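Local coordinates for putative ABC transporter amino acid-binding protein (Sinorhizobium meliloti, PDB 2Q88) that binds the compatible solute ectoine and probably delivers it to an ABC transporter for uptake in osmoprotection, at residues A205-R208 against L214-A217; A217-L222 against T248-L253. One frame throughout, in Å; residues are numbered along the deposited sequence.

Contact 1: residues A205-R208 against L214-A217; sequences AAFR and LRDA. With CD (cadmium ion), chain D.
Phe207 presses its ring onto the first turn of helix 212-228, meeting Arg215 and Leu214 through carbon atoms. One face receives the alpha C-H of Arg215 in a CH-pi contact, CA lying 4.1 Å from the centroid of the Phe207 ring and 22° off its normal. Toward the rim, Arg215 CB comes within 3.6 Å of Phe207 CD1, so the aliphatic root of this long residue serves as an apolar surface. Leu214 adds a methyl at a slant to the ring, its CD2 being 3.9 Å from Phe207 CD2. A serine in place of Phe207 would probably open a gap between strand and helix and leave this methyl and the Arg215 backbone without their flat partner.

Arg215 also pairs with its helix neighbour. Bends at chi2 and chi3 turn its chain back, and NE donates a fairly straight hydrogen bond (157°) to Asp216 OD1 at 3.1 Å, part of a salt bridge; NH1 reaches the carbonyl of Tyr92. Asp216 OD2 binds a cadmium ion at 2.2 Å, a site that Glu212 shares.

This strand-to-helix packing belongs to the family 3 solute-binding fold: strand 206-207 pairs antiparallel with strand 91-92, while Leu214 packs on helix 5-12 beyond.

Contact 2: residues A217-L222 against T248-L253; sequences AFDVEL and TTREKL. With CD (cadmium ion), chain B.
A surface salt bridge between Asp219, on helix 212-228, and Arg250, the first residue of helix 250-254, bridges the two helices. Their CA atoms are 10.9 Å apart, the closest such pair of the two segments, and it takes a side chain as long as arginine to cross that distance. The contact is slight: Asp219 OD2 and Arg250 NH1 stand 3.4 Å apart, and with an N-H...O angle of 133° the hydrogen bond within the salt bridge is weak. The carboxylate oxygen sits at the edge of the guanidinium, in its plane, and the two flat groups are turned 27° from each other. Arg250 runs out extended as far as the bend at chi3 (46°), which swings the guanidinium round toward the acid.

Both charged groups have stronger partners. Asp219 OD1 accepts from the backbone N of Gln94, and Arg250 NH1 donates to the carbonyl of Tyr92. Aspartate suits its place because its short carboxylate has two oxygens, one for the Gln94 N-H and one to face Arg250. The end of strand 91-92 and the residues after it are thus held from both helices, since Gln94 OE1 also takes the N-H of Arg250.

Helix 250-254 opens with an N-cap. Thr249 OG1 accepts weakly from Lys252 N at 3.3 Å; threonine suits this place because its short hydroxyl can reach an amide of the first turn that has no earlier helical carbonyl to bond. The same short helix ends in Cys254, joined by a disulfide to Cys87, and Leu253 packs on Pro95 and on Cys202 of strand 201-202. On its exposed side, the extended Glu251 chelates a second cadmium ion through rather long bonds, OE1 at 2.8 Å and OE2 at 2.6 Å from the metal.

Helix 212-228 carries both contacts, whose centres lie about 10 Å apart. The chain runs from strand 206-207 into this helix for contact 1; contact 1 ends and contact 2 begins at the shared Ala217, and contact 2 closes with the far later helix 250-254. Phe207 and Phe218 join them directly in an edge-to-face pair, with Phe207 CZ 3.5 Å from Phe218 CG. At the surface, Arg215 NH1 and Arg250 NH1 come within 3.6 Å; the carbonyl of Tyr92, which accepts from both, probably eases their repulsion. Strand 206-207 and the C-terminal helix are thereby gathered round one helix of the solute-binding fold, beside strand 91-92.

Contact 1: residues A205-R208 against L214-A217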
# COMPACT_ATOMS: atom_id res chain seq x y z
N ALA A 205 -3.27 -8.38 -3.82
CA ALA A 205 -4.67 -8.18 -3.48
C ALA A 205 -5.01 -9.10 -2.30
O ALA A 205 -4.56 -10.24 -2.26
CB ALA A 205 -5.56 -8.49 -4.68
N ALA A 206 -5.78 -8.60 -1.33
CA ALA A 206 -6.19 -9.42 -0.19
C ALA A 206 -7.67 -9.76 -0.26
O ALA A 206 -8.50 -8.87 -0.49
CB ALA A 206 -5.89 -8.72 1.11
N PHE A 207 -8.00 -11.03 -0.04
CA PHE A 207 -9.37 -11.51 -0.05
C PHE A 207 -9.73 -12.10 1.30
O PHE A 207 -8.84 -12.46 2.07
CB PHE A 207 -9.55 -12.57 -1.14
CG PHE A 207 -9.15 -12.10 -2.51
CD1 PHE A 207 -7.83 -12.23 -2.94
CD2 PHE A 207 -10.08 -11.52 -3.36
CE1 PHE A 207 -7.44 -11.78 -4.21
CE2 PHE A 207 -9.70 -11.08 -4.62
CZ PHE A 207 -8.38 -11.20 -5.04
N ARG A 208 -11.02 -12.17 1.58
CA ARG A 208 -11.52 -12.81 2.79
C ARG A 208 -11.05 -14.27 2.77
O ARG A 208 -11.08 -14.92 1.72
CB ARG A 208 -13.04 -12.74 2.79
CG ARG A 208 -13.67 -12.24 4.08
CD ARG A 208 -15.20 -12.40 4.12
NE ARG A 208 -15.59 -13.81 4.05
CZ ARG A 208 -16.31 -14.37 3.07
NH1 ARG A 208 -16.77 -13.65 2.05
NH2 ARG A 208 -16.58 -15.67 3.13
N LEU A 214 -11.97 -17.43 -5.06
CA LEU A 214 -11.82 -16.17 -5.82
C LEU A 214 -10.35 -15.72 -5.88
O LEU A 214 -9.88 -15.25 -6.91
CB LEU A 214 -12.72 -15.07 -5.25
CG LEU A 214 -12.61 -13.64 -5.81
CD1 LEU A 214 -13.04 -13.55 -7.28
CD2 LEU A 214 -13.42 -12.67 -4.94
N ARG A 215 -9.63 -15.86 -4.77
CA ARG A 215 -8.18 -15.62 -4.74
C ARG A 215 -7.44 -16.49 -5.77
O ARG A 215 -6.60 -15.97 -6.52
CB ARG A 215 -7.63 -15.84 -3.32
CG ARG A 215 -6.17 -15.48 -3.11
CD ARG A 215 -5.19 -16.55 -3.54
NE ARG A 215 -5.54 -17.86 -2.99
CZ ARG A 215 -5.17 -18.29 -1.80
NH1 ARG A 215 -4.42 -17.52 -1.01
NH2 ARG A 215 -5.53 -19.50 -1.38
N ASP A 216 -7.76 -17.78 -5.83
CA ASP A 216 -7.19 -18.71 -6.83
C ASP A 216 -7.39 -18.24 -8.26
O ASP A 216 -6.46 -18.22 -9.05
CB ASP A 216 -7.78 -20.12 -6.72
CG ASP A 216 -7.45 -20.81 -5.43
OD1 ASP A 216 -6.63 -20.29 -4.63
OD2 ASP A 216 -7.96 -21.91 -5.14
N ALA A 217 -8.64 -17.89 -8.59
CA ALA A 217 -9.00 -17.38 -9.91
C ALA A 217 -8.25 -16.09 -10.28
O ALA A 217 -7.75 -15.92 -11.40
CB ALA A 217 -10.50 -17.16 -9.99
CD CD D . -8.43 -23.51 -3.76
O HOH W 1 -10.77 -23.85 -4.16
O HOH W 2 -6.84 -23.51 -3.44
O HOH W 3 -8.02 -25.14 -1.91

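Contact 2: residues A217-L222 against T248-L253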
# COMPACT_ATOMS: atom_id res chain seq x y z
N ALA A 217 -8.64 -17.89 -8.59
CA ALA A 217 -9.00 -17.38 -9.91
C ALA A 217 -8.25 -16.09 -10.28
O ALA A 217 -7.75 -15.92 -11.40
CB ALA A 217 -10.50 -17.16 -9.99
N PHE A 218 -8.18 -15.17 -9.32
CA PHE A 218 -7.41 -13.94 -9.47
C PHE A 218 -5.94 -14.29 -9.75
O PHE A 218 -5.32 -13.74 -10.66
CB PHE A 218 -7.55 -13.13 -8.18
CG PHE A 218 -6.92 -11.76 -8.23
CD1 PHE A 218 -5.59 -11.57 -7.83
CD2 PHE A 218 -7.66 -10.66 -8.65
CE1 PHE A 218 -5.01 -10.29 -7.86
CE2 PHE A 218 -7.08 -9.37 -8.69
CZ PHE A 218 -5.76 -9.19 -8.29
N ASP A 219 -5.40 -15.24 -8.99
CA ASP A 219 -4.01 -15.65 -9.13
C ASP A 219 -3.70 -16.30 -10.48
O ASP A 219 -2.63 -16.09 -11.01
CB ASP A 219 -3.62 -16.59 -8.00
CG ASP A 219 -3.05 -15.85 -6.80
OD1 ASP A 219 -2.74 -14.65 -6.95
OD2 ASP A 219 -2.86 -16.38 -5.69
N VAL A 220 -4.64 -17.07 -11.03
CA VAL A 220 -4.45 -17.69 -12.33
C VAL A 220 -4.23 -16.60 -13.40
O VAL A 220 -3.32 -16.69 -14.22
CB VAL A 220 -5.61 -18.66 -12.69
CG1 VAL A 220 -5.62 -19.02 -14.17
CG2 VAL A 220 -5.52 -19.95 -11.86
N GLU A 221 -5.05 -15.56 -13.35
CA GLU A 221 -4.94 -14.44 -14.30
C GLU A 221 -3.69 -13.59 -14.08
O GLU A 221 -3.08 -13.10 -15.04
CB GLU A 221 -6.17 -13.53 -14.23
CG GLU A 221 -7.49 -14.17 -14.69
CD GLU A 221 -7.37 -14.98 -15.97
OE1 GLU A 221 -6.93 -14.44 -17.01
OE2 GLU A 221 -7.74 -16.18 -15.95
N LEU A 222 -3.33 -13.37 -12.82
CA LEU A 222 -2.12 -12.61 -12.47
C LEU A 222 -0.87 -13.28 -13.03
O LEU A 222 0.02 -12.61 -13.55
CB LEU A 222 -2.00 -12.43 -10.95
CG LEU A 222 -0.76 -11.73 -10.34
CD1 LEU A 222 -0.64 -10.30 -10.88
CD2 LEU A 222 -0.84 -11.70 -8.81
N THR A 248 9.79 -13.01 -6.18
CA THR A 248 9.38 -13.49 -4.86
C THR A 248 7.99 -14.16 -4.87
O THR A 248 7.37 -14.29 -5.92
CB THR A 248 9.52 -12.35 -3.78
OG1 THR A 248 9.28 -12.88 -2.47
CG2 THR A 248 8.47 -11.24 -3.96
N THR A 249 7.53 -14.63 -3.71
CA THR A 249 6.25 -15.33 -3.63
C THR A 249 5.51 -14.94 -2.36
O THR A 249 6.11 -14.41 -1.43
CB THR A 249 6.41 -16.87 -3.63
OG1 THR A 249 7.16 -17.27 -2.48
CG2 THR A 249 7.24 -17.35 -4.82
N ARG A 250 4.21 -15.23 -2.33
CA ARG A 250 3.40 -14.98 -1.15
C ARG A 250 3.97 -15.70 0.08
O ARG A 250 4.08 -15.10 1.14
CB ARG A 250 1.94 -15.37 -1.39
CG ARG A 250 0.99 -15.07 -0.23
CD ARG A 250 -0.36 -15.77 -0.31
NE ARG A 250 -0.26 -17.20 -0.65
CZ ARG A 250 -0.71 -17.74 -1.78
NH1 ARG A 250 -1.30 -16.98 -2.70
NH2 ARG A 250 -0.56 -19.04 -2.00
N GLU A 251 4.35 -16.97 -0.07
CA GLU A 251 4.84 -17.71 1.10
C GLU A 251 6.15 -17.16 1.67
O GLU A 251 6.31 -17.12 2.88
CB GLU A 251 4.92 -19.21 0.83
CG GLU A 251 4.79 -20.03 2.12
CD GLU A 251 5.30 -21.45 1.98
OE1 GLU A 251 4.99 -22.29 2.86
OE2 GLU A 251 6.03 -21.73 1.01
N LYS A 252 7.06 -16.71 0.80
CA LYS A 252 8.31 -16.07 1.26
C LYS A 252 8.09 -14.74 2.00
O LYS A 252 8.76 -14.46 2.99
CB LYS A 252 9.26 -15.84 0.09
CG LYS A 252 9.98 -17.08 -0.42
CD LYS A 252 10.41 -16.86 -1.87
CE LYS A 252 11.61 -17.71 -2.26
NZ LYS A 252 12.07 -17.35 -3.64
N LEU A 253 7.18 -13.91 1.49
CA LEU A 253 6.89 -12.62 2.10
C LEU A 253 6.09 -12.78 3.40
O LEU A 253 6.15 -11.93 4.27
CB LEU A 253 6.11 -11.72 1.13
CG LEU A 253 6.74 -11.38 -0.22
CD1 LEU A 253 5.68 -10.84 -1.14
CD2 LEU A 253 7.89 -10.41 -0.06
CD CD B . 5.10 -24.11 0.76
O HOH W 4 4.10 -23.44 -1.42
O HOH W 5 7.26 -24.72 1.04
O HOH W 6 3.65 -23.81 1.18